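Local coordinates for protein macromomycin (Streptomyces macromomyceticus, PDB 2MCM) that binds non-covalently the cytotoxic, mutagenic chromophore of auromomycin, a weak DNA intercalator that causes single- and double-strand breaks, at residues Val6-Leu12 with Gln107-Ala112; Asn14-Val20 with Ala64-Ser70; Tyr31-Ala37 with Cys93-Ser99; Val43-Ala48 with Phe72-Val76. One frame throughout, in Å; residues are numbered along the deposited sequence. Where two conformers were deposited one is given.

Contact 1: residues Val6-Leu12 with Gln107-Ala112; sequences VTPATGL and QAITFA
Leu12 and Phe111 form a single backbone bridge, their CA atoms 4.3 Å apart, and around it three main-chain bonds join the two loops: Thr110 N to Ala9 O, Leu12 N to Thr110 O and Ala112 N to Leu12 O. Of these, the bond from Leu12 N meets a lone pair of Thr110 O in the carbonyl plane and is nearly straight, at 173°. A side chain does the same work at the strand end. Gln107 is extended, with CG anti to the backbone N (chi1 175°), and passes Val6 in the opposite direction until its OE1 accepts Val6 N at 2.9 Å. The donor stands 45° above the amide plane, away from either lone pair. NE2 lies 3.4 Å from Ala9 CB and gives a hydrogen to a water that also binds Val6 O. Ile109 packs on Val6 and Ala9, its CG2 4.1 Å from Val6 CG1, and the Leu12 side chain runs roughly perpendicular to it, CD1 3.9 Å from Ile109 CB. Thr110 OG1 takes a weak bond from Gly11 N. Lys89 forms a salt bridge with the C-terminal carboxylate of Ala112. Where the two sheets meet without regular strand pairing, the Gln107 amide and its water thus tie strand 104-109 to Val6 of strand 3-7, while backbone bonds hold residues 110-112 against 9-12.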
loop_
_atom_site.group_PDB
_atom_site.type_symbol
_atom_site.label_atom_id
_atom_site.label_comp_id
_atom_site.label_asym_id
_atom_site.label_seq_id
_atom_site.Cartn_x
_atom_site.Cartn_y
_atom_site.Cartn_z
ATOM N N VAL A 6 -4.795 -8.831 -1.390
ATOM C CA VAL A 6 -4.915 -8.236 -0.009
ATOM C C VAL A 6 -6.081 -8.955 0.659
ATOM O O VAL A 6 -7.178 -8.965 0.078
ATOM C CB VAL A 6 -5.133 -6.766 -0.114
ATOM C CG1 VAL A 6 -5.349 -6.103 1.281
ATOM C CG2 VAL A 6 -4.033 -6.000 -0.843
ATOM N N THR A 7 -5.795 -9.536 1.840
ATOM C CA THR A 7 -6.884 -10.277 2.514
ATOM C C THR A 7 -7.012 -9.908 3.983
ATOM O O THR A 7 -5.981 -9.965 4.650
ATOM C CB THR A 7 -6.447 -11.819 2.512
ATOM O OG1 THR A 7 -6.226 -12.202 1.132
ATOM C CG2 THR A 7 -7.541 -12.656 3.176
ATOM N N PRO A 8 -8.164 -9.511 4.445
ATOM C CA PRO A 8 -9.383 -9.306 3.666
ATOM C C PRO A 8 -9.216 -7.948 2.940
ATOM O O PRO A 8 -8.275 -7.181 3.259
ATOM C CB PRO A 8 -10.508 -9.154 4.701
ATOM C CG PRO A 8 -9.850 -8.950 6.019
ATOM C CD PRO A 8 -8.341 -9.178 5.888
ATOM N N ALA A 9 -10.097 -7.662 1.981
ATOM C CA ALA A 9 -9.966 -6.351 1.280
ATOM C C ALA A 9 -11.227 -5.523 1.350
ATOM O O ALA A 9 -11.201 -4.351 0.906
ATOM C CB ALA A 9 -9.662 -6.620 -0.216
ATOM N N THR A 10 -12.356 -5.965 1.887
ATOM C CA THR A 10 -13.615 -5.203 1.952
ATOM C C THR A 10 -14.245 -5.278 3.364
ATOM O O THR A 10 -13.920 -6.263 4.038
ATOM C CB THR A 10 -14.694 -5.827 0.948
ATOM O OG1 THR A 10 -14.797 -7.249 1.301
ATOM C CG2 THR A 10 -14.241 -5.684 -0.512
ATOM N N GLY A 11 -15.066 -4.304 3.654
ATOM C CA GLY A 11 -15.748 -4.208 4.960
ATOM C C GLY A 11 -14.687 -4.075 6.066
ATOM O O GLY A 11 -14.913 -4.631 7.181
ATOM N N LEU A 12 -13.567 -3.441 5.780
ATOM C CA LEU A 12 -12.506 -3.374 6.827
ATOM C C LEU A 12 -12.898 -2.362 7.875
ATOM O O LEU A 12 -13.646 -1.421 7.754
ATOM C CB LEU A 12 -11.229 -2.855 6.037
ATOM C CG LEU A 12 -10.734 -3.804 4.975
ATOM C CD1 LEU A 12 -9.500 -3.219 4.303
ATOM C CD2 LEU A 12 -10.354 -5.222 5.501
ATOM N N GLN A 107 -4.220 -3.239 -4.744
ATOM C CA GLN A 107 -5.606 -3.684 -4.761
ATOM C C GLN A 107 -6.504 -2.691 -4.072
ATOM O O GLN A 107 -6.143 -2.277 -2.884
ATOM C CB GLN A 107 -5.751 -5.067 -4.157
ATOM C CG GLN A 107 -7.206 -5.526 -4.048
ATOM C CD GLN A 107 -7.295 -6.960 -3.615
ATOM O OE1 GLN A 107 -6.398 -7.783 -3.546
ATOM N NE2 GLN A 107 -8.527 -7.403 -3.360
ATOM N N ALA A 108 -7.572 -2.177 -4.584
ATOM C CA ALA A 108 -8.487 -1.213 -3.945
ATOM C C ALA A 108 -9.143 -1.965 -2.723
ATOM O O ALA A 108 -9.384 -3.161 -2.790
ATOM C CB ALA A 108 -9.555 -0.900 -5.020
ATOM N N ILE A 109 -9.264 -1.145 -1.652
ATOM C CA ILE A 109 -9.874 -1.797 -0.433
ATOM C C ILE A 109 -11.038 -0.894 -0.054
ATOM O O ILE A 109 -11.137 0.287 -0.421
ATOM C CB ILE A 109 -8.783 -1.880 0.692
ATOM C CG1 ILE A 109 -8.318 -0.441 0.969
ATOM C CG2 ILE A 109 -7.697 -2.897 0.351
ATOM C CD1 ILE A 109 -7.328 -0.415 2.231
ATOM N N THR A 110 -11.955 -1.465 0.770
ATOM C CA THR A 110 -13.082 -0.668 1.216
ATOM C C THR A 110 -13.289 -0.914 2.739
ATOM O O THR A 110 -12.996 -1.997 3.201
ATOM C CB THR A 110 -14.423 -1.021 0.501
ATOM O OG1 THR A 110 -14.818 -2.340 0.899
ATOM C CG2 THR A 110 -14.294 -0.993 -1.057
ATOM N N PHE A 111 -13.816 0.109 3.346
ATOM C CA PHE A 111 -14.082 0.058 4.811
ATOM C C PHE A 111 -15.586 0.037 5.052
ATOM O O PHE A 111 -16.377 0.698 4.372
ATOM C CB PHE A 111 -13.518 1.350 5.437
ATOM C CG PHE A 111 -12.000 1.336 5.407
ATOM C CD1 PHE A 111 -11.324 1.808 4.301
ATOM C CD2 PHE A 111 -11.279 0.800 6.445
ATOM C CE1 PHE A 111 -9.914 1.746 4.267
ATOM C CE2 PHE A 111 -9.871 0.748 6.461
ATOM C CZ PHE A 111 -9.191 1.255 5.363
ATOM N N ALA A 112 -15.860 -0.669 6.129
ATOM C CA ALA A 112 -17.285 -0.787 6.588
ATOM C C ALA A 112 -17.801 0.538 7.082
ATOM O O ALA A 112 -19.051 0.677 6.829
ATOM C CB ALA A 112 -17.283 -1.882 7.650
ATOM O OXT ALA A 112 -17.088 1.378 7.653
HETATM O O HOH W 1 -9.213 -10.090 -1.611
HETATM O O HOH W 2 -14.810 0.920 8.982
#

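Contact 2: residues Asn14-Val20 with Ala64-Ser70; sequences NGQTVTV and AQLKVHS
Asn14 OD1 receives Ser70 N at 2.9 Å, the donor tilted 20° from the carboxamide plane, and the same oxygen lies at the edge of the His69 ring, 3.5 Å from CD2. CG of Asn14 is anti to the backbone N (chi1 -178°), which carries the amide across to residues 69-70. Next along, Gly15 N bonds to Val68 O at 2.8 Å, and Gly15 and Gln16 together face Val68 as a G1 beta bulge; the positive phi of Gly15 suits the glycine of this motif. Regular antiparallel pairing follows, with Val18 opposite Leu66 and Val20 opposite Ala64 as hydrogen-bonded pairs. On the face of these residues, Val18 CG2 meets Val68 CG1 at about a right angle, 4.1 Å away, and Val20 CG2 reaches Leu66 CB. The face of Thr17 and Gln65 is more polar: Thr17 CG2 rests against the Gln65 chain, 3.6 Å from OE1, and a water bound to Thr17 OG1 is weakly linked to that oxygen. Farther out, Gln16 OE1 accepts Ser13 N. Strand 16-23 is the middle of a three-stranded antiparallel sheet, between strand 62-68 and strand 3-7, from which Val6 and Val4 touch Val18 and Val20.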
loop_
_atom_site.group_PDB
_atom_site.type_symbol
_atom_site.label_atom_id
_atom_site.label_comp_id
_atom_site.label_asym_id
_atom_site.label_seq_id
_atom_site.Cartn_x
_atom_site.Cartn_y
_atom_site.Cartn_z
ATOM N N ASN A 14 -11.235 0.311 10.900
ATOM C CA ASN A 14 -10.138 1.234 11.159
ATOM C C ASN A 14 -9.159 0.496 12.099
ATOM O O ASN A 14 -9.638 -0.057 13.142
ATOM C CB ASN A 14 -10.690 2.506 11.836
ATOM C CG ASN A 14 -9.561 3.464 12.065
ATOM O OD1 ASN A 14 -8.759 3.809 11.179
ATOM N ND2 ASN A 14 -9.467 4.006 13.290
ATOM N N GLY A 15 -7.898 0.379 11.767
ATOM C CA GLY A 15 -6.927 -0.267 12.646
ATOM C C GLY A 15 -6.819 -1.729 12.473
ATOM O O GLY A 15 -6.269 -2.539 13.276
ATOM N N GLN A 16 -7.410 -2.273 11.395
ATOM C CA GLN A 16 -7.398 -3.680 11.056
ATOM C C GLN A 16 -6.111 -4.131 10.387
ATOM O O GLN A 16 -5.553 -3.326 9.523
ATOM C CB GLN A 16 -8.560 -4.070 10.073
ATOM C CG GLN A 16 -8.678 -5.580 9.899
ATOM C CD GLN A 16 -10.076 -5.957 9.367
ATOM O OE1 GLN A 16 -10.869 -5.060 9.168
ATOM N NE2 GLN A 16 -10.365 -7.232 9.232
ATOM N N THR A 17 -5.590 -5.263 10.669
ATOM C CA THR A 17 -4.373 -5.764 10.036
ATOM C C THR A 17 -4.794 -6.557 8.808
ATOM O O THR A 17 -5.635 -7.455 8.972
ATOM C CB THR A 17 -3.558 -6.765 10.973
ATOM O OG1 THR A 17 -3.152 -5.940 12.077
ATOM C CG2 THR A 17 -2.295 -7.291 10.239
ATOM N N VAL A 18 -4.197 -6.264 7.643
ATOM C CA VAL A 18 -4.555 -7.122 6.455
ATOM C C VAL A 18 -3.273 -7.820 6.014
ATOM O O VAL A 18 -2.165 -7.391 6.473
ATOM C CB VAL A 18 -5.144 -6.259 5.341
ATOM C CG1 VAL A 18 -6.433 -5.538 5.710
ATOM C CG2 VAL A 18 -4.149 -5.271 4.762
ATOM N N THR A 19 -3.345 -8.845 5.200
ATOM C CA THR A 19 -2.127 -9.500 4.741
ATOM C C THR A 19 -1.957 -9.145 3.223
ATOM O O THR A 19 -2.978 -9.353 2.538
ATOM C CB THR A 19 -2.239 -11.054 4.895
ATOM O OG1 THR A 19 -2.399 -11.295 6.348
ATOM C CG2 THR A 19 -1.045 -11.810 4.281
ATOM N N VAL A 20 -0.821 -8.673 2.902
ATOM C CA VAL A 20 -0.539 -8.350 1.451
ATOM C C VAL A 20 0.312 -9.484 0.931
ATOM O O VAL A 20 1.425 -9.688 1.463
ATOM C CB VAL A 20 0.183 -7.018 1.353
ATOM C CG1 VAL A 20 0.521 -6.687 -0.137
ATOM C CG2 VAL A 20 -0.583 -5.871 1.961
ATOM N N ALA A 64 3.288 -9.852 3.665
ATOM C CA ALA A 64 3.448 -8.890 4.746
ATOM C C ALA A 64 2.133 -8.473 5.366
ATOM O O ALA A 64 1.092 -8.392 4.724
ATOM C CB ALA A 64 4.098 -7.603 4.161
ATOM N N GLN A 65 2.232 -8.131 6.646
ATOM C CA GLN A 65 1.083 -7.603 7.395
ATOM C C GLN A 65 1.120 -6.103 7.280
ATOM O O GLN A 65 2.227 -5.505 7.456
ATOM C CB GLN A 65 1.125 -8.046 8.892
ATOM C CG GLN A 65 0.886 -9.546 8.994
ATOM C CD GLN A 65 0.577 -9.922 10.451
ATOM O OE1 GLN A 65 0.587 -9.140 11.414
ATOM N NE2 GLN A 65 0.317 -11.212 10.563
ATOM N N LEU A 66 0.006 -5.465 7.121
ATOM C CA LEU A 66 -0.131 -4.042 7.023
ATOM C C LEU A 66 -1.334 -3.574 7.851
ATOM O O LEU A 66 -2.404 -4.145 7.637
ATOM C CB LEU A 66 -0.304 -3.641 5.493
ATOM C CG LEU A 66 -0.552 -2.174 5.258
ATOM C CD1 LEU A 66 0.634 -1.300 5.558
ATOM C CD2 LEU A 66 -0.995 -1.935 3.788
ATOM N N LYS A 67 -1.120 -2.590 8.724
ATOM C CA LYS A 67 -2.293 -2.087 9.481
ATOM C C LYS A 67 -2.947 -0.987 8.669
ATOM O O LYS A 67 -2.208 0.005 8.311
ATOM C CB LYS A 67 -1.789 -1.600 10.858
ATOM C CG LYS A 67 -3.020 -1.466 11.790
ATOM C CD LYS A 67 -2.593 -1.086 13.225
ATOM C CE LYS A 67 -1.696 -2.147 13.842
ATOM N NZ LYS A 67 -1.462 -1.852 15.336
ATOM N N VAL A 68 -4.226 -1.034 8.392
ATOM C CA VAL A 68 -4.886 0.016 7.588
ATOM C C VAL A 68 -5.818 0.851 8.430
ATOM O O VAL A 68 -6.309 0.412 9.498
ATOM C CB VAL A 68 -5.676 -0.566 6.369
ATOM C CG1 VAL A 68 -4.672 -1.218 5.408
ATOM C CG2 VAL A 68 -6.782 -1.504 6.827
ATOM N N HIS A 69 -6.065 2.052 7.982
ATOM C CA HIS A 69 -6.914 3.009 8.706
ATOM C C HIS A 69 -7.887 3.684 7.741
ATOM O O HIS A 69 -7.614 3.880 6.561
ATOM C CB HIS A 69 -6.047 4.089 9.405
ATOM C CG HIS A 69 -5.085 3.491 10.423
ATOM N ND1 HIS A 69 -3.840 3.076 10.219
ATOM C CD2 HIS A 69 -5.371 3.220 11.737
ATOM C CE1 HIS A 69 -3.326 2.573 11.357
ATOM N NE2 HIS A 69 -4.263 2.667 12.293
ATOM N N SER A 70 -9.075 3.944 8.294
ATOM C CA SER A 70 -10.123 4.511 7.389
ATOM C C SER A 70 -9.838 5.921 6.997
ATOM O O SER A 70 -10.417 6.364 5.975
ATOM C CB SER A 70 -11.543 4.316 7.946
ATOM O OG SER A 70 -11.568 4.930 9.225
HETATM O O HOH W 3 -1.853 -8.098 13.612
#

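Contact 3: residues Tyr31-Ala37 with Cys93-Ser99; sequences YHVGQCA and CSAGLGS
Gly34 O is gripped twice, by Gly96 N at 3.1 Å, nearly in line with the carbonyl, and by a water 3.1 Å away that also bonds to Ser94 OG. The reciprocal bond from Gly34 N to Gly96 O completes a hydrogen-bonded pair of two glycines, so this part of the face bears no side chains. His32 with Gly98 and Cys36 with Ser94 form the flanking hydrogen-bonded pairs. On the glycine face His32 folds over Gly98, its CD2 3.4 Å from Gly98 O, while its ring nitrogens bond to Asp53 and Asp100. A chi1 of 61° turns Ser94 OG toward the water, and it also bonds to a diol, probably from the crystallisation liquor. This face, with Cys36, probably lines the chromophore cleft, as in neocarzinostatin. The reverse face is mostly apolar: Val33 and Leu97 run alongside each other in the same sense, Val33 CG2 4.0 Å from Leu97 CB, and Leu97 CD1 reaches Tyr31 CB. The Tyr31 ring passes Ser99, its CE2 3.9 Å from Ser99 CB, and its hydroxyl bonds to Glu103. Gln35, the polar member, has CG 3.6 Å from Ser94 O, and its NE2 bonds to His69 O. Near the protein's centre, strand 30-40 also pairs with strands 43-47 and 52-55, strand 93-98 with strand 104-109, and from strand 62-68 Leu66 packs on Ala95 and Ile62 on Leu97 and Tyr31.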
loop_
_atom_site.group_PDB
_atom_site.type_symbol
_atom_site.label_atom_id
_atom_site.label_comp_id
_atom_site.label_asym_id
_atom_site.label_seq_id
_atom_site.Cartn_x
_atom_site.Cartn_y
_atom_site.Cartn_z
ATOM N N TYR A 31 10.693 -3.723 -1.844
ATOM C CA TYR A 31 9.401 -3.151 -2.182
ATOM C C TYR A 31 8.828 -2.399 -0.992
ATOM O O TYR A 31 8.954 -2.897 0.180
ATOM C CB TYR A 31 8.437 -4.280 -2.612
ATOM C CG TYR A 31 8.890 -4.916 -3.920
ATOM C CD1 TYR A 31 9.824 -5.918 -3.959
ATOM C CD2 TYR A 31 8.390 -4.370 -5.124
ATOM C CE1 TYR A 31 10.305 -6.511 -5.156
ATOM C CE2 TYR A 31 8.789 -4.973 -6.323
ATOM C CZ TYR A 31 9.729 -5.951 -6.322
ATOM O OH TYR A 31 10.205 -6.540 -7.495
ATOM N N HIS A 32 8.279 -1.250 -1.168
ATOM C CA HIS A 32 7.629 -0.420 -0.162
ATOM C C HIS A 32 6.171 -0.817 -0.127
ATOM O O HIS A 32 5.452 -0.676 -1.127
ATOM C CB HIS A 32 7.727 1.091 -0.519
ATOM C CG HIS A 32 9.142 1.455 -0.886
ATOM N ND1 HIS A 32 10.187 1.333 0.006
ATOM C CD2 HIS A 32 9.676 1.879 -2.050
ATOM C CE1 HIS A 32 11.340 1.678 -0.636
ATOM N NE2 HIS A 32 11.033 2.068 -1.880
ATOM N N VAL A 33 5.691 -1.342 0.984
ATOM C CA VAL A 33 4.297 -1.800 1.202
ATOM C C VAL A 33 3.508 -0.733 1.845
ATOM O O VAL A 33 4.013 -0.091 2.879
ATOM C CB VAL A 33 4.351 -3.075 2.083
ATOM C CG1 VAL A 33 2.912 -3.568 2.309
ATOM C CG2 VAL A 33 5.182 -4.179 1.456
ATOM N N GLY A 34 2.345 -0.292 1.390
ATOM C CA GLY A 34 1.655 0.808 2.093
ATOM C C GLY A 34 0.216 0.976 1.648
ATOM O O GLY A 34 -0.242 0.323 0.683
ATOM N N GLN A 35 -0.485 1.827 2.355
ATOM C CA GLN A 35 -1.887 2.190 2.048
ATOM C C GLN A 35 -1.804 3.573 1.431
ATOM O O GLN A 35 -1.188 4.525 1.920
ATOM C CB GLN A 35 -2.713 2.242 3.366
ATOM C CG GLN A 35 -4.134 2.707 3.149
ATOM C CD GLN A 35 -4.980 2.837 4.405
ATOM O OE1 GLN A 35 -4.433 2.572 5.511
ATOM N NE2 GLN A 35 -6.221 3.224 4.238
ATOM N N CYS A 36 -2.415 3.720 0.231
ATOM C CA CYS A 36 -2.319 4.973 -0.533
ATOM C C CYS A 36 -3.636 5.366 -1.210
ATOM O O CYS A 36 -4.559 4.556 -1.220
ATOM C CB CYS A 36 -1.280 4.747 -1.670
ATOM S SG CYS A 36 0.368 4.146 -1.162
ATOM N N ALA A 37 -3.639 6.539 -1.804
ATOM C CA ALA A 37 -4.824 7.023 -2.527
ATOM C C ALA A 37 -4.280 8.082 -3.482
ATOM O O ALA A 37 -3.202 8.568 -3.320
ATOM C CB ALA A 37 -5.824 7.705 -1.582
ATOM N N CYS A 93 -9.135 4.057 -1.705
ATOM C CA CYS A 93 -7.752 3.830 -1.239
ATOM C C CYS A 93 -7.305 2.441 -1.615
ATOM O O CYS A 93 -8.218 1.595 -1.983
ATOM C CB CYS A 93 -7.744 3.900 0.327
ATOM S SG CYS A 93 -8.072 5.616 0.810
ATOM N N SER A 94 -6.046 2.136 -1.600
ATOM C CA SER A 94 -5.563 0.815 -1.909
ATOM C C SER A 94 -4.480 0.381 -0.920
ATOM O O SER A 94 -3.975 1.207 -0.129
ATOM C CB SER A 94 -4.865 0.815 -3.323
ATOM O OG SER A 94 -3.773 1.695 -3.304
ATOM N N ALA A 95 -4.150 -0.863 -0.933
ATOM C CA ALA A 95 -3.004 -1.457 -0.231
ATOM C C ALA A 95 -2.195 -2.136 -1.367
ATOM O O ALA A 95 -2.774 -2.749 -2.275
ATOM C CB ALA A 95 -3.411 -2.470 0.831
ATOM N N GLY A 96 -0.856 -1.985 -1.308
ATOM C CA GLY A 96 -0.112 -2.634 -2.402
ATOM C C GLY A 96 1.357 -2.426 -2.129
ATOM O O GLY A 96 1.717 -2.064 -0.977
ATOM N N LEU A 97 2.211 -2.678 -3.088
ATOM C CA LEU A 97 3.647 -2.537 -2.950
ATOM C C LEU A 97 4.316 -2.091 -4.245
ATOM O O LEU A 97 3.741 -2.363 -5.297
ATOM C CB LEU A 97 4.164 -3.861 -2.390
ATOM C CG LEU A 97 4.284 -5.067 -3.286
ATOM C CD1 LEU A 97 4.959 -6.235 -2.596
ATOM C CD2 LEU A 97 2.968 -5.482 -3.921
ATOM N N GLY A 98 5.418 -1.363 -4.084
ATOM C CA GLY A 98 6.097 -0.925 -5.326
ATOM C C GLY A 98 7.558 -0.702 -4.993
ATOM O O GLY A 98 7.918 -0.366 -3.852
ATOM N N SER A 99 8.406 -0.841 -5.987
ATOM C CA SER A 99 9.845 -0.600 -5.850
ATOM C C SER A 99 10.142 0.852 -6.246
ATOM O O SER A 99 9.277 1.610 -6.610
ATOM C CB SER A 99 10.617 -1.595 -6.706
ATOM O OG SER A 99 10.451 -1.132 -8.104
HETATM O O HOH W 4 -1.307 1.213 -2.098
#

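Contact 4: residues Val43-Ala48 with Phe72-Val76; sequences VIGCDA and FQAVV
Asp47 and Phe72 pass each other head to tail with carboxylate and ring almost parallel, their planes 7° apart. The aspartate CB comes within 3.6 Å of Phe72 CD1, and OD2 lies 3.4 Å from Phe72 CB. CG of Phe72 stands between its own backbone N and carbonyl carbon (chi1 66°), which brings the ring against the backbone of residues 45-47: CE1 is 3.6 Å from Cys46 C, and Gly45 O sits at the ring edge. Asp47 OD1 turns elsewhere, to Thr49 OG1. Toward the strand ends, Val43 CG1 meets Val76 CG1 at a slant, 3.7 Å away. Val75 CG2 touches Ala48 CB. Ala74 CB and Val76 CG1 both close on Gly45, leaving scarcely any room above its CA. The backbones join at one hydrogen-bonded pair, Cys46 N to Val75 O and Val75 N to Cys46 O, the latter at 2.9 Å. A water accepts Ala48 N and donates to Gln73 O where direct pairing has stopped. With their directions 129° apart, the strands make a short, strongly twisted antiparallel pairing; strand 43-47 also pairs with strand 30-40, to which Cys46 is tied by the disulfide to Cys36. This disulfide-braced pairing belongs to the antiparallel beta fold of the neocarzinostatin family.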
loop_
_atom_site.group_PDB
_atom_site.type_symbol
_atom_site.label_atom_id
_atom_site.label_comp_id
_atom_site.label_asym_id
_atom_site.label_seq_id
_atom_site.Cartn_x
_atom_site.Cartn_y
_atom_site.Cartn_z
ATOM N N VAL A 43 -0.819 12.403 -8.658
ATOM C CA VAL A 43 -0.100 12.410 -7.367
ATOM C C VAL A 43 -0.763 11.428 -6.355
ATOM O O VAL A 43 -1.893 11.603 -5.947
ATOM C CB VAL A 43 -0.165 13.841 -6.754
ATOM C CG1 VAL A 43 0.549 13.883 -5.401
ATOM C CG2 VAL A 43 0.320 14.919 -7.713
ATOM N N ILE A 44 0.055 10.477 -6.023
ATOM C CA ILE A 44 -0.323 9.426 -5.035
ATOM C C ILE A 44 0.254 9.840 -3.663
ATOM O O ILE A 44 1.389 10.294 -3.572
ATOM C CB ILE A 44 0.270 8.077 -5.479
ATOM C CG1 ILE A 44 -0.392 7.655 -6.849
ATOM C CG2 ILE A 44 0.112 6.949 -4.442
ATOM C CD1 ILE A 44 0.312 6.355 -7.372
ATOM N N GLY A 45 -0.632 9.704 -2.655
ATOM C CA GLY A 45 -0.140 10.011 -1.275
ATOM C C GLY A 45 -0.308 8.729 -0.452
ATOM O O GLY A 45 -1.317 8.021 -0.656
ATOM N N CYS A 46 0.548 8.386 0.488
ATOM C CA CYS A 46 0.435 7.146 1.269
ATOM C C CYS A 46 0.639 7.459 2.788
ATOM O O CYS A 46 1.170 8.526 3.099
ATOM C CB CYS A 46 1.525 6.152 0.884
ATOM S SG CYS A 46 1.538 5.808 -0.918
ATOM N N ASP A 47 0.299 6.516 3.604
ATOM C CA ASP A 47 0.460 6.624 5.097
ATOM C C ASP A 47 1.891 6.184 5.390
ATOM O O ASP A 47 2.203 5.017 5.350
ATOM C CB ASP A 47 -0.609 5.805 5.783
ATOM C CG ASP A 47 -0.647 6.077 7.313
ATOM O OD1 ASP A 47 0.336 6.706 7.734
ATOM O OD2 ASP A 47 -1.617 5.683 7.931
ATOM N N ALA A 48 2.707 7.167 5.785
ATOM C CA ALA A 48 4.098 6.837 6.117
ATOM C C ALA A 48 4.148 6.187 7.499
ATOM O O ALA A 48 5.169 5.511 7.702
ATOM C CB ALA A 48 4.961 8.128 6.086
ATOM N N PHE A 72 -6.296 8.707 7.008
ATOM C CA PHE A 72 -4.840 8.767 7.344
ATOM C C PHE A 72 -4.294 10.080 6.841
ATOM O O PHE A 72 -4.933 10.762 6.037
ATOM C CB PHE A 72 -4.169 7.580 6.694
ATOM C CG PHE A 72 -4.113 7.481 5.203
ATOM C CD1 PHE A 72 -3.063 8.121 4.509
ATOM C CD2 PHE A 72 -5.064 6.766 4.466
ATOM C CE1 PHE A 72 -2.941 7.998 3.123
ATOM C CE2 PHE A 72 -4.959 6.670 3.069
ATOM C CZ PHE A 72 -3.940 7.321 2.421
ATOM N N GLN A 73 -3.116 10.466 7.334
ATOM C CA GLN A 73 -2.409 11.659 6.884
ATOM C C GLN A 73 -1.485 11.143 5.763
ATOM O O GLN A 73 -0.653 10.250 5.954
ATOM C CB GLN A 73 -1.499 12.276 7.968
ATOM C CG GLN A 73 -2.297 12.880 9.122
ATOM C CD GLN A 73 -3.385 13.779 8.593
ATOM O OE1 GLN A 73 -3.031 14.714 7.780
ATOM N NE2 GLN A 73 -4.666 13.568 8.906
ATOM N N ALA A 74 -1.735 11.702 4.585
ATOM C CA ALA A 74 -0.937 11.239 3.428
ATOM C C ALA A 74 0.333 12.079 3.269
ATOM O O ALA A 74 0.269 13.284 3.574
ATOM C CB ALA A 74 -1.810 11.381 2.183
ATOM N N VAL A 75 1.398 11.391 2.844
ATOM C CA VAL A 75 2.657 12.098 2.512
ATOM C C VAL A 75 2.853 11.867 0.968
ATOM O O VAL A 75 2.364 10.801 0.515
ATOM C CB VAL A 75 3.853 11.703 3.336
ATOM C CG1 VAL A 75 3.529 11.825 4.837
ATOM C CG2 VAL A 75 4.260 10.255 3.074
ATOM N N VAL A 76 3.423 12.870 0.325
ATOM C CA VAL A 76 3.658 12.744 -1.155
ATOM C C VAL A 76 5.112 12.949 -1.506
ATOM O O VAL A 76 5.870 13.642 -0.799
ATOM C CB VAL A 76 2.757 13.810 -1.860
ATOM C CG1 VAL A 76 1.280 13.485 -1.745
ATOM C CG2 VAL A 76 3.053 15.225 -1.407
HETATM O O HOH W 5 1.720 9.549 7.092
#

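How the contacts relate
From the N terminus, contact 1 opens first and closes last, bringing the end of strand 3-7 and the loop after it to the C-terminal tail; the other three contacts nest within the chain segment that contact 1 closes. Contact 2 begins next, at strand 16-23, and closes at strand 62-68. Contact 3 starts within it, at strand 30-40, but ends at strand 93-98, so the two cross. Contact 4 lies inside contact 3 and likewise crosses contact 2. Contacts 1 and 2 share the three-stranded sheet, while contacts 1, 3 and 4 reach the larger curled one. Contact 1 therefore spans both sheets, and contacts 2 and 3 touch where residues 31-37 meet 64-70, a second junction between them.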